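Local atomic coordinates of glutathione S-transferase-like protein (Methylobacillus flagellatus, PDB entry 4GLT), a protein that binds glutathione and, as a member of the glutathione S-transferase family, probably acts as a transferase. Residues Y33-V37 / S85-V89; V112-E116 / S175-V181; D160-R166 / Y201-H207; R166-V170 / H207-M211. All coordinates share one frame; numbering follows the deposited sequence.

Overall arrangement
From the N terminus, contact 1 comes first: it closes a loop of 47 residues holding strands 49-52, 73-75 and 81-82, and joins the two helices of the glutathione-binding domain that start at residues 32 and 85. Contact 2 opens after it has closed and joins helices 106-133 and 176-191 of the helical domain across a 58-residue loop. Contacts 3 and 4, closing loops of 34 and 36 residues, both use helix 202-212; they cross contact 2 and each other along the chain. Contacts 1 and 2 touch across the domain interface, with Lys36 paired to Glu116. Asp178 of contact 2 reaches His207, shared by contacts 3 and 4; the centres of these two lie about 7 Å apart.

Contact 1: Y33-V37 / S85-V89; sequences YARKV and SRVIV. With GSH (glutathione), chain E.
Lys36 and Ser85 meet through their polar ends, NZ giving a 2.7 Å hydrogen bond to OG. The lysine chain starts out extended and bends near its end (chi3 46°), which brings the ammonium group beside the serine. Ser85 in turn hands its hydroxyl to the gamma-glutamyl carboxylate of glutathione, OG to O12 at 2.6 Å, while its backbone N binds the other oxygen, O11, at 2.9 Å. Both carboxylate oxygens are thus held at the first turn of helix 85-93, where the helix end would probably add favourable positive potential. Together with Asp84, which also binds the ligand, this matches the acidic residue-serine pair that recognises gamma-glutamate in other glutathione transferases. Salt bridges to Asp120 and Glu116 fix the lysine further, making it a second-shell support of Ser85.

Tyr33 takes part through its ring. One face carries the ligand atom CB1, 3.8 Å above the plane and offset toward the rim.

Apolar contact is made by Val37: its CG1 touches Ile88 CG2 at 3.6 Å, the two side chains crossing at about a right angle, and Val37 CG2 rests 3.8 Å from Ser85 CB.

The two short helix segments run parallel, 2° apart with axes 9.6 Å from each other. Strand 24-27 lies against Val37, helix 106-133 against Tyr33 and Arg86, and helix 176-191 against Lys36 and Val89.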
# COMPACT_ATOMS: atom_id res chain seq x y z
N TYR A 33 1.59 -9.09 -6.19
CA TYR A 33 0.42 -8.27 -5.88
C TYR A 33 -0.72 -8.62 -6.81
O TYR A 33 -1.87 -8.62 -6.41
CB TYR A 33 0.76 -6.79 -6.04
CG TYR A 33 2.03 -6.39 -5.36
CD1 TYR A 33 2.07 -6.23 -3.98
CD2 TYR A 33 3.20 -6.19 -6.09
CE1 TYR A 33 3.23 -5.86 -3.35
CE2 TYR A 33 4.37 -5.82 -5.46
CZ TYR A 33 4.38 -5.66 -4.09
OH TYR A 33 5.54 -5.30 -3.44
N ALA A 34 -0.39 -8.90 -8.07
CA ALA A 34 -1.37 -9.34 -9.04
C ALA A 34 -1.89 -10.70 -8.62
O ALA A 34 -3.08 -10.97 -8.68
CB ALA A 34 -0.76 -9.39 -10.43
N ARG A 35 -0.97 -11.56 -8.18
CA ARG A 35 -1.32 -12.91 -7.80
C ARG A 35 -2.30 -12.92 -6.63
O ARG A 35 -3.24 -13.72 -6.60
CB ARG A 35 -0.06 -13.72 -7.45
CG ARG A 35 -0.33 -15.19 -7.22
CD ARG A 35 0.90 -15.96 -6.76
NE ARG A 35 0.63 -17.40 -6.72
CZ ARG A 35 1.51 -18.31 -6.33
NH1 ARG A 35 2.72 -17.96 -5.93
NH2 ARG A 35 1.17 -19.59 -6.35
N LYS A 36 -2.08 -12.04 -5.66
CA LYS A 36 -2.97 -11.91 -4.51
C LYS A 36 -4.38 -11.59 -5.03
O LYS A 36 -5.37 -12.17 -4.56
CB LYS A 36 -2.46 -10.82 -3.54
CG LYS A 36 -3.33 -10.59 -2.30
CD LYS A 36 -2.85 -9.40 -1.47
CE LYS A 36 -2.54 -8.20 -2.36
NZ LYS A 36 -2.49 -6.90 -1.62
N VAL A 37 -4.47 -10.69 -6.00
CA VAL A 37 -5.74 -10.34 -6.63
C VAL A 37 -6.35 -11.53 -7.39
O VAL A 37 -7.53 -11.83 -7.24
CB VAL A 37 -5.60 -9.13 -7.59
CG1 VAL A 37 -6.94 -8.78 -8.20
CG2 VAL A 37 -5.04 -7.93 -6.86
N SER A 85 -3.62 -3.15 -5.28
CA SER A 85 -4.12 -4.46 -4.95
C SER A 85 -4.94 -4.42 -3.68
O SER A 85 -5.91 -5.14 -3.58
CB SER A 85 -2.97 -5.44 -4.80
OG SER A 85 -2.17 -5.13 -3.69
N ARG A 86 -4.56 -3.61 -2.72
CA ARG A 86 -5.31 -3.53 -1.47
C ARG A 86 -6.74 -3.02 -1.62
O ARG A 86 -7.65 -3.52 -0.98
CB ARG A 86 -4.53 -2.79 -0.39
CG ARG A 86 -3.29 -3.53 0.01
CD ARG A 86 -2.84 -3.22 1.41
NE ARG A 86 -1.82 -2.19 1.43
CZ ARG A 86 -1.38 -1.59 2.52
NH1 ARG A 86 -1.88 -1.90 3.70
NH2 ARG A 86 -0.46 -0.65 2.42
N VAL A 87 -6.94 -2.02 -2.47
CA VAL A 87 -8.27 -1.54 -2.80
C VAL A 87 -9.07 -2.62 -3.55
O VAL A 87 -10.21 -2.93 -3.18
CB VAL A 87 -8.18 -0.26 -3.66
CG1 VAL A 87 -9.57 0.33 -3.87
CG2 VAL A 87 -7.24 0.74 -3.01
N ILE A 88 -8.46 -3.18 -4.60
CA ILE A 88 -9.10 -4.17 -5.48
C ILE A 88 -9.66 -5.38 -4.74
O ILE A 88 -10.77 -5.84 -5.01
CB ILE A 88 -8.09 -4.66 -6.55
CG1 ILE A 88 -7.72 -3.50 -7.49
CG2 ILE A 88 -8.70 -5.79 -7.38
CD1 ILE A 88 -6.50 -3.77 -8.34
N VAL A 89 -8.86 -5.90 -3.82
CA VAL A 89 -9.24 -7.01 -2.96
C VAL A 89 -10.39 -6.71 -1.98
O VAL A 89 -11.08 -7.63 -1.53
CB VAL A 89 -8.01 -7.50 -2.17
CG1 VAL A 89 -8.41 -8.04 -0.81
CG2 VAL A 89 -7.24 -8.54 -2.97
N1 GSH E . 1.11 -1.38 -4.26
CA1 GSH E . 0.82 -2.03 -5.55
C1 GSH E . -0.13 -3.14 -5.21
O11 GSH E . -0.91 -3.59 -6.06
O12 GSH E . -0.10 -3.57 -4.03
CB1 GSH E . 2.13 -2.51 -6.21
CG1 GSH E . 1.91 -3.13 -7.60
CD1 GSH E . 3.23 -3.61 -8.19
OE1 GSH E . 4.29 -3.34 -7.64
N2 GSH E . 3.16 -4.31 -9.33
CA2 GSH E . 4.29 -4.76 -10.16
C2 GSH E . 5.11 -5.87 -9.54
O2 GSH E . 4.58 -6.74 -8.86
CB2 GSH E . 5.16 -3.58 -10.56
SG2 GSH E . 4.29 -2.48 -11.70
N3 GSH E . 6.41 -5.85 -9.77
CA3 GSH E . 7.33 -6.81 -9.17
C3 GSH E . 7.54 -8.05 -10.00
O31 GSH E . 8.59 -8.71 -9.83
O32 GSH E . 6.67 -8.38 -10.83

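Contact 2: V112-E116 / S175-V181; sequences VRRWE and SLADIAV
Ser175 stands just before helix 176-191 and rests its OG 3.7 Å from Val112 CG2. It caps the helix as half of a capping box: the Ser175 N-H points at Asp178 OD2 (2.9 Å, 167°), which accepts through its lone pair facing away from the other carboxylate oxygen, and OG accepts a weak bond from Ala177 N. Such a box at this helix start is a recurring feature of the glutathione transferase fold.

Leu176 follows, with CB 3.8 Å from Val112 CG1. With CG anti to the backbone N (chi1 -178°), its CD2 reaches over one face of the Arg113 guanidinium, 3.7 Å from NH2, and lies 3.5 Å from Glu116 OE1. This methyl therefore covers the salt bridge that Arg113 makes with Glu116, whose modelled length is doubtfully short. Ala177 CB packs on Trp115 CB at 3.7 Å, the small residue allowing close helix approach. One turn on, Ala180 CB meets Glu116 CG, and Val181 CG2 lies 4.0 Å from Trp115 CE3.

The segments are almost parallel (6°). Helices 32-44 and 85-93 press on Leu176, helix 142-162 packs on Trp115 and Val181, and Val87 of the second subunit packs on Arg113.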
# COMPACT_ATOMS: atom_id res chain seq x y z
N VAL A 112 -6.74 -8.82 10.05
CA VAL A 112 -6.51 -9.32 8.70
C VAL A 112 -5.70 -8.34 7.88
O VAL A 112 -4.76 -8.73 7.19
CB VAL A 112 -7.82 -9.63 7.95
CG1 VAL A 112 -7.59 -9.68 6.45
CG2 VAL A 112 -8.40 -10.95 8.43
N ARG A 113 -6.05 -7.07 7.95
CA ARG A 113 -5.34 -6.08 7.15
C ARG A 113 -3.91 -5.83 7.67
O ARG A 113 -3.03 -5.44 6.90
CB ARG A 113 -6.16 -4.79 7.06
CG ARG A 113 -7.64 -5.06 6.88
CD ARG A 113 -8.16 -4.68 5.50
NE ARG A 113 -7.21 -4.90 4.41
CZ ARG A 113 -7.45 -4.55 3.14
NH1 ARG A 113 -8.58 -3.96 2.81
NH2 ARG A 113 -6.55 -4.78 2.20
N ARG A 114 -3.67 -6.09 8.95
CA ARG A 114 -2.33 -5.95 9.52
C ARG A 114 -1.38 -7.03 9.00
O ARG A 114 -0.30 -6.73 8.45
CB ARG A 114 -2.39 -5.95 11.05
CG ARG A 114 -1.17 -5.33 11.72
CD ARG A 114 -0.44 -6.35 12.57
NE ARG A 114 0.53 -7.12 11.80
CZ ARG A 114 0.64 -8.44 11.84
NH1 ARG A 114 -0.17 -9.16 12.60
NH2 ARG A 114 1.56 -9.04 11.10
N TRP A 115 -1.81 -8.29 9.12
CA TRP A 115 -1.11 -9.40 8.48
C TRP A 115 -0.76 -9.04 7.03
O TRP A 115 0.41 -9.13 6.63
CB TRP A 115 -1.96 -10.66 8.46
CG TRP A 115 -1.83 -11.54 9.65
CD1 TRP A 115 -2.66 -11.57 10.73
CD2 TRP A 115 -0.84 -12.56 9.89
NE1 TRP A 115 -2.24 -12.53 11.63
CE2 TRP A 115 -1.13 -13.16 11.13
CE3 TRP A 115 0.26 -13.02 9.16
CZ2 TRP A 115 -0.36 -14.19 11.67
CZ3 TRP A 115 1.02 -14.04 9.69
CH2 TRP A 115 0.71 -14.61 10.93
N GLU A 116 -1.77 -8.65 6.26
CA GLU A 116 -1.61 -8.34 4.83
C GLU A 116 -0.56 -7.25 4.55
O GLU A 116 0.15 -7.31 3.54
CB GLU A 116 -2.95 -7.91 4.21
CG GLU A 116 -2.86 -7.55 2.73
CD GLU A 116 -4.01 -6.67 2.25
OE1 GLU A 116 -4.75 -6.14 3.11
OE2 GLU A 116 -4.19 -6.50 1.02
N SER A 175 -8.39 -16.34 5.23
CA SER A 175 -8.70 -14.97 4.89
C SER A 175 -7.67 -14.39 3.93
O SER A 175 -6.71 -15.05 3.53
CB SER A 175 -8.76 -14.12 6.16
OG SER A 175 -7.53 -14.17 6.85
N LEU A 176 -7.91 -13.14 3.55
CA LEU A 176 -6.95 -12.35 2.81
C LEU A 176 -5.55 -12.53 3.41
O LEU A 176 -4.57 -12.59 2.69
CB LEU A 176 -7.38 -10.89 2.85
CG LEU A 176 -6.55 -9.87 2.08
CD1 LEU A 176 -6.45 -10.27 0.61
CD2 LEU A 176 -7.15 -8.47 2.24
N ALA A 177 -5.47 -12.63 4.74
CA ALA A 177 -4.17 -12.78 5.39
C ALA A 177 -3.39 -13.93 4.75
O ALA A 177 -2.32 -13.74 4.16
CB ALA A 177 -4.35 -13.03 6.88
N ASP A 178 -3.94 -15.13 4.86
CA ASP A 178 -3.32 -16.32 4.29
C ASP A 178 -2.94 -16.15 2.82
O ASP A 178 -1.82 -16.48 2.41
CB ASP A 178 -4.27 -17.48 4.49
CG ASP A 178 -4.69 -17.58 5.94
OD1 ASP A 178 -3.84 -18.00 6.75
OD2 ASP A 178 -5.83 -17.18 6.27
N ILE A 179 -3.86 -15.62 2.03
CA ILE A 179 -3.55 -15.41 0.63
C ILE A 179 -2.30 -14.55 0.49
O ILE A 179 -1.42 -14.84 -0.32
CB ILE A 179 -4.72 -14.74 -0.11
CG1 ILE A 179 -5.94 -15.66 -0.10
CG2 ILE A 179 -4.31 -14.40 -1.53
CD1 ILE A 179 -7.12 -15.13 -0.88
N ALA A 180 -2.23 -13.51 1.30
CA ALA A 180 -1.14 -12.55 1.17
C ALA A 180 0.18 -13.18 1.54
O ALA A 180 1.21 -12.94 0.90
CB ALA A 180 -1.41 -11.32 2.01
N VAL A 181 0.15 -13.99 2.59
CA VAL A 181 1.34 -14.70 3.02
C VAL A 181 1.80 -15.73 1.99
O VAL A 181 2.99 -15.98 1.83
CB VAL A 181 1.10 -15.36 4.40
CG1 VAL A 181 2.14 -16.42 4.69
CG2 VAL A 181 1.08 -14.29 5.47

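Contact 3: D160-R166 / Y201-H207; sequences DQDLEKR and YPNLARH
Asp160 and Asn203 make the polar core of the contact. The amide ND2 is shared between Asp160 O at 2.8 Å and Asp160 OD2 at 3.4 Å, both weak bonds, the carboxylate and amide planes lying 34° apart. OD2 also receives Leu204 N at 3.3 Å, met nearly along its C-O bond. A chi1 of -175° swings the Asp160 carboxylate away from its own N-H and against the first turn of helix 202-212, where the Leu204 N-H and the helix start probably favour its negative charge.

Arg206 grips the loop beyond helix 142-162 through carbonyls. NH2 binds Leu163 O at 3.0 Å, in the guanidinium plane and fairly straight (160°), and Arg166 O, which sits somewhat out of that plane, accepts from NH1 at 3.1 Å. A bend at chi3 turns the guanidinium toward both oxygens. NH2 also gives a weak bond to Asn203 OD1, so the amide has an acceptor end facing arginine and a donor end facing aspartate.

Apolar packing fills the inner side: Leu163 CD1 meets Leu204 CD2 at 3.5 Å, the two side chains crossing at about a right angle. Tyr201 has its CD1 3.7 Å from Asp160 CB.

The contact fastens the C-terminal end of helix 142-162 to the start of helix 202-212. Helix 106-133 lies behind Leu163 through Trp115, helix 176-191 behind Leu204 and His207, and Trp197 of helix 197-200 covers Leu204.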
# COMPACT_ATOMS: atom_id res chain seq x y z
N ASP A 160 6.33 -16.28 11.32
CA ASP A 160 6.56 -17.64 11.77
C ASP A 160 6.23 -17.85 13.24
O ASP A 160 5.73 -18.90 13.62
CB ASP A 160 7.98 -18.10 11.47
CG ASP A 160 8.20 -19.57 11.81
OD1 ASP A 160 9.01 -19.85 12.71
OD2 ASP A 160 7.54 -20.43 11.19
N GLN A 161 6.53 -16.85 14.07
CA GLN A 161 6.18 -16.92 15.49
C GLN A 161 4.67 -16.84 15.69
O GLN A 161 4.12 -17.49 16.58
CB GLN A 161 6.85 -15.79 16.27
CG GLN A 161 8.31 -16.04 16.59
CD GLN A 161 9.09 -14.74 16.68
OE1 GLN A 161 10.09 -14.66 17.40
NE2 GLN A 161 8.65 -13.73 15.94
N ASP A 162 4.02 -16.05 14.86
CA ASP A 162 2.58 -15.85 14.98
C ASP A 162 1.77 -17.06 14.56
O ASP A 162 0.57 -17.13 14.84
CB ASP A 162 2.16 -14.61 14.21
CG ASP A 162 2.67 -13.35 14.85
OD1 ASP A 162 3.24 -13.45 15.96
OD2 ASP A 162 2.50 -12.26 14.28
N LEU A 163 2.42 -18.03 13.92
CA LEU A 163 1.71 -19.20 13.43
C LEU A 163 2.05 -20.45 14.23
O LEU A 163 1.76 -21.57 13.81
CB LEU A 163 2.01 -19.43 11.94
CG LEU A 163 1.41 -18.40 10.98
CD1 LEU A 163 1.89 -18.67 9.56
CD2 LEU A 163 -0.11 -18.40 11.05
N GLU A 164 2.66 -20.26 15.39
CA GLU A 164 2.99 -21.37 16.26
C GLU A 164 1.81 -22.31 16.42
O GLU A 164 1.88 -23.48 16.02
CB GLU A 164 3.44 -20.88 17.63
CG GLU A 164 4.95 -20.84 17.79
CD GLU A 164 5.58 -22.23 17.71
OE1 GLU A 164 4.89 -23.21 18.06
OE2 GLU A 164 6.75 -22.33 17.29
N LYS A 165 0.73 -21.81 16.99
CA LYS A 165 -0.38 -22.67 17.39
C LYS A 165 -1.63 -22.33 16.60
O LYS A 165 -2.74 -22.36 17.14
CB LYS A 165 -0.67 -22.51 18.88
CG LYS A 165 0.44 -21.83 19.66
CD LYS A 165 -0.04 -21.47 21.06
CE LYS A 165 -1.29 -20.61 20.99
NZ LYS A 165 -1.96 -20.50 22.32
N ARG A 166 -1.45 -22.01 15.33
CA ARG A 166 -2.54 -21.53 14.50
C ARG A 166 -2.68 -22.35 13.22
O ARG A 166 -1.69 -22.73 12.59
CB ARG A 166 -2.32 -20.05 14.14
CG ARG A 166 -2.04 -19.12 15.31
CD ARG A 166 -2.46 -17.69 14.98
NE ARG A 166 -1.62 -16.67 15.61
CZ ARG A 166 -1.83 -16.16 16.82
NH1 ARG A 166 -1.01 -15.23 17.30
NH2 ARG A 166 -2.86 -16.57 17.55
N TYR A 201 11.65 -21.72 8.86
CA TYR A 201 10.37 -21.29 9.39
C TYR A 201 9.35 -22.39 9.16
O TYR A 201 8.63 -22.40 8.16
CB TYR A 201 9.92 -20.00 8.70
CG TYR A 201 10.99 -18.92 8.62
CD1 TYR A 201 11.28 -18.12 9.72
CD2 TYR A 201 11.69 -18.70 7.44
CE1 TYR A 201 12.26 -17.13 9.65
CE2 TYR A 201 12.67 -17.72 7.36
CZ TYR A 201 12.95 -16.94 8.47
OH TYR A 201 13.91 -15.96 8.39
N PRO A 202 9.28 -23.34 10.11
CA PRO A 202 8.45 -24.53 9.96
C PRO A 202 6.95 -24.24 9.91
O PRO A 202 6.23 -24.87 9.14
CB PRO A 202 8.80 -25.38 11.20
CG PRO A 202 9.40 -24.42 12.17
CD PRO A 202 10.08 -23.37 11.34
N ASN A 203 6.49 -23.29 10.72
CA ASN A 203 5.08 -22.89 10.68
C ASN A 203 4.71 -22.31 9.31
O ASN A 203 3.65 -22.59 8.77
CB ASN A 203 4.76 -21.88 11.78
CG ASN A 203 5.08 -22.41 13.16
OD1 ASN A 203 4.53 -23.43 13.60
ND2 ASN A 203 5.95 -21.71 13.88
N LEU A 204 5.59 -21.49 8.75
CA LEU A 204 5.33 -20.87 7.46
C LEU A 204 5.30 -21.91 6.34
O LEU A 204 4.41 -21.89 5.49
CB LEU A 204 6.36 -19.78 7.15
CG LEU A 204 6.19 -18.40 7.80
CD1 LEU A 204 7.14 -17.38 7.16
CD2 LEU A 204 4.76 -17.91 7.70
N ALA A 205 6.27 -22.81 6.34
CA ALA A 205 6.31 -23.89 5.36
C ALA A 205 5.05 -24.75 5.44
O ALA A 205 4.49 -25.15 4.42
CB ALA A 205 7.56 -24.74 5.55
N ARG A 206 4.60 -25.04 6.66
CA ARG A 206 3.33 -25.73 6.88
C ARG A 206 2.14 -24.96 6.31
O ARG A 206 1.23 -25.54 5.71
CB ARG A 206 3.09 -25.95 8.37
CG ARG A 206 1.62 -26.18 8.70
CD ARG A 206 1.45 -26.83 10.07
NE ARG A 206 2.11 -26.06 11.12
CZ ARG A 206 1.59 -24.96 11.67
NH1 ARG A 206 0.42 -24.50 11.26
NH2 ARG A 206 2.26 -24.31 12.62
N HIS A 207 2.14 -23.64 6.51
CA HIS A 207 1.10 -22.79 5.97
C HIS A 207 1.17 -22.85 4.45
O HIS A 207 0.16 -23.03 3.78
CB HIS A 207 1.30 -21.35 6.46
CG HIS A 207 0.18 -20.42 6.09
ND1 HIS A 207 0.13 -19.75 4.88
CD2 HIS A 207 -0.92 -20.04 6.78
CE1 HIS A 207 -0.96 -19.00 4.84
NE2 HIS A 207 -1.62 -19.16 5.98

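Contact 4: R166-V170 / H207-M211; sequences RKWCV and HYAAM
The connecting loop between helices 142-162 and 176-191 is pinned to helix 202-212 by an offset edge-to-face (T-shaped) pair of Trp168 and His207. The six-membered ring of the indole directs its edge at the imidazole face, with ring centroids 5.3 Å apart and planes at 90°. The nearest atoms are Trp168 CE3 and His207 NE2, 3.5 Å apart. His207 stretches toward the loop because its CG is anti to the backbone N (chi1 -173°).

Farther along the same indole rim, Met211 and Ala210 of the next helical turn come in. Met211 SD sits 3.7 Å from Trp168 CZ3, a Met-aromatic contact that approaches the ring obliquely; bends at chi2 and chi3 fold the methionine back there. Ala210 CB lies 3.9 Å from Trp168 CH2. Cys169 adds its sulfur: SG is 4.1 Å from His207 NE2, also oblique to the imidazole.

Phe174, just ahead of helix 176-191, meets Trp168 edge-to-face as well and also touches Met211, which makes a small aromatic and sulfur cluster.

No hydrogen bond spans the two segments. His207 NE2 is instead bonded to Asp178 OD1, which also takes the Cys169 N-H, so one buried carboxylate links loop, imidazole and helix start. Its charge would probably polarise the imidazole and favour a proton on NE2, while the ring contacts and the Asp178 bond together probably hold the imidazole's orientation.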
# COMPACT_ATOMS: atom_id res chain seq x y z
N ARG A 166 -1.45 -22.01 15.33
CA ARG A 166 -2.54 -21.53 14.50
C ARG A 166 -2.68 -22.35 13.22
O ARG A 166 -1.69 -22.73 12.59
CB ARG A 166 -2.32 -20.05 14.14
CG ARG A 166 -2.04 -19.12 15.31
CD ARG A 166 -2.46 -17.69 14.98
NE ARG A 166 -1.62 -16.67 15.61
CZ ARG A 166 -1.83 -16.16 16.82
NH1 ARG A 166 -1.01 -15.23 17.30
NH2 ARG A 166 -2.86 -16.57 17.55
N LYS A 167 -3.91 -22.71 12.86
CA LYS A 167 -4.13 -23.27 11.54
C LYS A 167 -3.95 -22.23 10.43
O LYS A 167 -3.27 -22.46 9.44
CB LYS A 167 -5.52 -23.91 11.45
CG LYS A 167 -5.81 -24.95 12.53
CD LYS A 167 -4.71 -26.00 12.63
CE LYS A 167 -5.21 -27.27 13.30
NZ LYS A 167 -5.55 -27.08 14.73
N TRP A 168 -4.53 -21.05 10.64
CA TRP A 168 -4.56 -19.95 9.67
C TRP A 168 -4.20 -18.68 10.42
O TRP A 168 -4.13 -18.70 11.64
CB TRP A 168 -5.93 -19.78 9.02
CG TRP A 168 -6.37 -20.88 8.11
CD1 TRP A 168 -7.43 -21.71 8.29
CD2 TRP A 168 -5.79 -21.26 6.86
NE1 TRP A 168 -7.54 -22.58 7.25
CE2 TRP A 168 -6.54 -22.33 6.35
CE3 TRP A 168 -4.70 -20.79 6.12
CZ2 TRP A 168 -6.24 -22.94 5.14
CZ3 TRP A 168 -4.41 -21.40 4.93
CH2 TRP A 168 -5.17 -22.46 4.45
N CYS A 169 -3.93 -17.60 9.70
CA CYS A 169 -3.46 -16.37 10.34
C CYS A 169 -4.42 -15.75 11.35
O CYS A 169 -4.00 -15.39 12.43
CB CYS A 169 -3.15 -15.32 9.28
SG CYS A 169 -1.78 -15.71 8.19
N VAL A 170 -5.69 -15.65 11.01
CA VAL A 170 -6.62 -14.98 11.91
C VAL A 170 -7.83 -15.85 12.22
O VAL A 170 -8.38 -16.52 11.35
CB VAL A 170 -7.13 -13.65 11.32
CG1 VAL A 170 -8.17 -13.02 12.24
CG2 VAL A 170 -5.97 -12.69 11.06
N HIS A 207 2.14 -23.64 6.51
CA HIS A 207 1.10 -22.79 5.97
C HIS A 207 1.17 -22.85 4.45
O HIS A 207 0.16 -23.03 3.78
CB HIS A 207 1.30 -21.35 6.46
CG HIS A 207 0.18 -20.42 6.09
ND1 HIS A 207 0.13 -19.75 4.88
CD2 HIS A 207 -0.92 -20.04 6.78
CE1 HIS A 207 -0.96 -19.00 4.84
NE2 HIS A 207 -1.62 -19.16 5.98
N TYR A 208 2.38 -22.70 3.92
CA TYR A 208 2.61 -22.72 2.49
C TYR A 208 2.16 -24.05 1.91
O TYR A 208 1.68 -24.13 0.77
CB TYR A 208 4.09 -22.50 2.18
CG TYR A 208 4.38 -22.21 0.73
CD1 TYR A 208 3.87 -21.08 0.11
CD2 TYR A 208 5.17 -23.07 -0.03
CE1 TYR A 208 4.14 -20.80 -1.22
CE2 TYR A 208 5.44 -22.81 -1.36
CZ TYR A 208 4.92 -21.67 -1.95
OH TYR A 208 5.19 -21.40 -3.27
N ALA A 209 2.31 -25.11 2.70
CA ALA A 209 1.85 -26.42 2.32
C ALA A 209 0.34 -26.39 2.08
O ALA A 209 -0.12 -26.68 0.98
CB ALA A 209 2.20 -27.45 3.38
N ALA A 210 -0.41 -26.05 3.12
CA ALA A 210 -1.86 -25.88 2.99
C ALA A 210 -2.25 -25.06 1.75
O ALA A 210 -3.13 -25.45 0.99
CB ALA A 210 -2.42 -25.24 4.25
N MET A 211 -1.59 -23.92 1.56
CA MET A 211 -1.87 -23.03 0.43
C MET A 211 -1.61 -23.68 -0.93
O MET A 211 -2.41 -23.53 -1.86
CB MET A 211 -1.03 -21.75 0.54
CG MET A 211 -1.33 -20.91 1.77
SD MET A 211 -3.00 -20.24 1.76
CE MET A 211 -3.04 -19.50 0.14